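Local coordinates for transcriptional activator TenA-1 (Sulfolobus solfataricus P2, PDB 2QZC), which is a putative TenA-like thiaminase with a heme oxygenase-like helical fold, probably acting in thiamin metabolism, at residues A[42-45]-A[46-50]. Sequence-based numbering, arbitrary orientation.
Sequences RYYL and IQDGK. With IMD (imidazole), chain C.
With CG of both residues turned anti to the backbone N (chi1 161° in Y44, 179° in D48), the Y44 ring and the D48 carboxylate project side by side, pointing the same way, from helix 38-63. Their planes lie 16° apart; CB of D48 sits over one face of the ring toward its rim, 4.1 Å from Y44 CZ. The two carboxylate oxygens have different partners. D48 OD1 accepts a nearly straight hydrogen bond from N3 of the bound imidazole (2.7 Å) and also hydrogen-bonds a glycerol, while a water donates one hydrogen bond to D48 OD2 (3.0 Å) and another to L45 O, whose carbonyl also receives the helical bond from G49 N. Y44 OH turns elsewhere, to the hydroxyl of Y141.

One residue earlier, the first torsion of Q47 sets CG anti to the carbonyl carbon, 3.8 Å from Y43 CE1, and a bend at the second swings the amide round so that NE2 donates to a second water. This water hydrogen-bonds back to Y43 O, already the acceptor of Q47 N (3.1 Å). The amide is fixed further by N112, N109 and G107, and Y43 OH by D210 and N109. On another flank the extended R42 chain lays one guanidinium face against CD1 of I46, 3.8 Å from NH1, while L96 and D97 carbonyls bind its NE and NH2.

Imidazole, probably from the crystallisation liquor, is hydrogen-bonded to both D48 OD1 and E199 OE2, consistent with a polar pocket able to hold a nitrogen heterocycle.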
loop_
_atom_site.group_PDB
_atom_site.type_symbol
_atom_site.label_atom_id
_atom_site.label_comp_id
_atom_site.label_asym_id
_atom_site.label_seq_id
_atom_site.Cartn_x
_atom_site.Cartn_y
_atom_site.Cartn_z
ATOM N N ARG A 42 -7.394 22.167 17.584
ATOM C CA ARG A 42 -6.017 22.184 17.114
ATOM C C ARG A 42 -5.229 21.034 17.749
ATOM O O ARG A 42 -4.517 20.312 17.049
ATOM C CB ARG A 42 -5.354 23.521 17.425
ATOM C CG ARG A 42 -3.993 23.630 16.885
ATOM C CD ARG A 42 -3.340 25.002 17.136
ATOM N NE ARG A 42 -1.985 25.010 16.584
ATOM C CZ ARG A 42 -0.878 24.660 17.243
ATOM N NH1 ARG A 42 -0.901 24.281 18.511
ATOM N NH2 ARG A 42 0.287 24.700 16.604
ATOM N N TYR A 43 -5.390 20.855 19.056
ATOM C CA TYR A 43 -4.730 19.767 19.797
ATOM C C TYR A 43 -5.124 18.433 19.129
ATOM O O TYR A 43 -4.253 17.549 18.852
ATOM C CB TYR A 43 -5.194 19.755 21.246
ATOM C CG TYR A 43 -4.688 18.592 22.056
ATOM C CD1 TYR A 43 -5.294 17.343 21.978
ATOM C CD2 TYR A 43 -3.572 18.722 22.886
ATOM C CE1 TYR A 43 -4.828 16.283 22.718
ATOM C CE2 TYR A 43 -3.094 17.647 23.651
ATOM C CZ TYR A 43 -3.734 16.414 23.541
ATOM O OH TYR A 43 -3.289 15.339 24.273
ATOM N N TYR A 44 -6.430 18.268 18.889
ATOM C CA TYR A 44 -6.975 17.053 18.244
ATOM C C TYR A 44 -6.330 16.819 16.876
ATOM O O TYR A 44 -5.907 15.695 16.517
ATOM C CB TYR A 44 -8.525 17.130 18.112
ATOM C CG TYR A 44 -9.075 16.178 17.075
ATOM C CD1 TYR A 44 -9.181 14.810 17.344
ATOM C CD2 TYR A 44 -9.453 16.641 15.824
ATOM C CE1 TYR A 44 -9.627 13.941 16.351
ATOM C CE2 TYR A 44 -9.927 15.786 14.847
ATOM C CZ TYR A 44 -9.999 14.436 15.116
ATOM O OH TYR A 44 -10.434 13.585 14.112
ATOM N N LEU A 45 -6.304 17.864 16.041
ATOM C CA LEU A 45 -5.771 17.732 14.681
ATOM C C LEU A 45 -4.320 17.305 14.663
ATOM O O LEU A 45 -3.899 16.532 13.756
ATOM C CB LEU A 45 -5.893 19.021 13.868
ATOM C CG LEU A 45 -7.241 19.260 13.234
ATOM C CD1 LEU A 45 -7.104 20.579 12.432
ATOM C CD2 LEU A 45 -7.764 18.093 12.324
ATOM N N ILE A 46 -3.541 17.787 15.621
ATOM C CA ILE A 46 -2.142 17.399 15.714
ATOM C C ILE A 46 -2.045 15.912 16.074
ATOM O O ILE A 46 -1.347 15.134 15.396
ATOM C CB ILE A 46 -1.382 18.264 16.703
ATOM C CG1 ILE A 46 -1.307 19.725 16.206
ATOM C CG2 ILE A 46 0.032 17.720 16.941
ATOM C CD1 ILE A 46 -0.861 20.707 17.346
ATOM N N GLN A 47 -2.824 15.474 17.069
ATOM C CA GLN A 47 -2.832 14.038 17.401
ATOM C C GLN A 47 -3.328 13.199 16.234
ATOM O O GLN A 47 -2.789 12.112 15.962
ATOM C CB GLN A 47 -3.699 13.755 18.647
ATOM C CG GLN A 47 -3.100 14.297 19.921
ATOM C CD GLN A 47 -1.723 13.777 20.236
ATOM O OE1 GLN A 47 -1.531 12.558 20.378
ATOM N NE2 GLN A 47 -0.724 14.689 20.291
ATOM N N ASP A 48 -4.363 13.664 15.536
ATOM C CA ASP A 48 -4.874 12.942 14.381
ATOM C C ASP A 48 -3.824 12.857 13.266
ATOM O O ASP A 48 -3.727 11.819 12.589
ATOM C CB ASP A 48 -6.182 13.580 13.891
ATOM C CG ASP A 48 -6.751 12.903 12.692
ATOM O OD1 ASP A 48 -7.191 11.755 12.837
ATOM O OD2 ASP A 48 -6.757 13.533 11.611
ATOM N N GLY A 49 -3.017 13.900 13.098
ATOM C CA GLY A 49 -1.922 13.900 12.099
ATOM C C GLY A 49 -0.904 12.800 12.366
ATOM O O GLY A 49 -0.363 12.173 11.432
ATOM N N LYS A 50 -0.639 12.548 13.642
ATOM C CA LYS A 50 0.273 11.464 14.048
ATOM C C LYS A 50 -0.409 10.121 13.826
ATOM O O LYS A 50 0.182 9.187 13.272
ATOM C CB LYS A 50 0.678 11.610 15.506
ATOM C CG LYS A 50 1.396 12.936 15.835
ATOM C CD LYS A 50 2.009 12.934 17.216
ATOM C CE LYS A 50 3.287 12.136 17.329
ATOM N NZ LYS A 50 4.402 12.748 16.534
HETATM N N1 IMD C . -9.415 8.041 15.027
HETATM C C2 IMD C . -9.275 8.785 13.953
HETATM N N3 IMD C . -8.363 9.700 14.224
HETATM C C4 IMD C . -7.899 9.501 15.460
HETATM C C5 IMD C . -8.565 8.426 15.989
HETATM O O HOH W 1 -1.613 17.490 20.162
HETATM O O HOH W 2 -5.014 15.993 11.274
#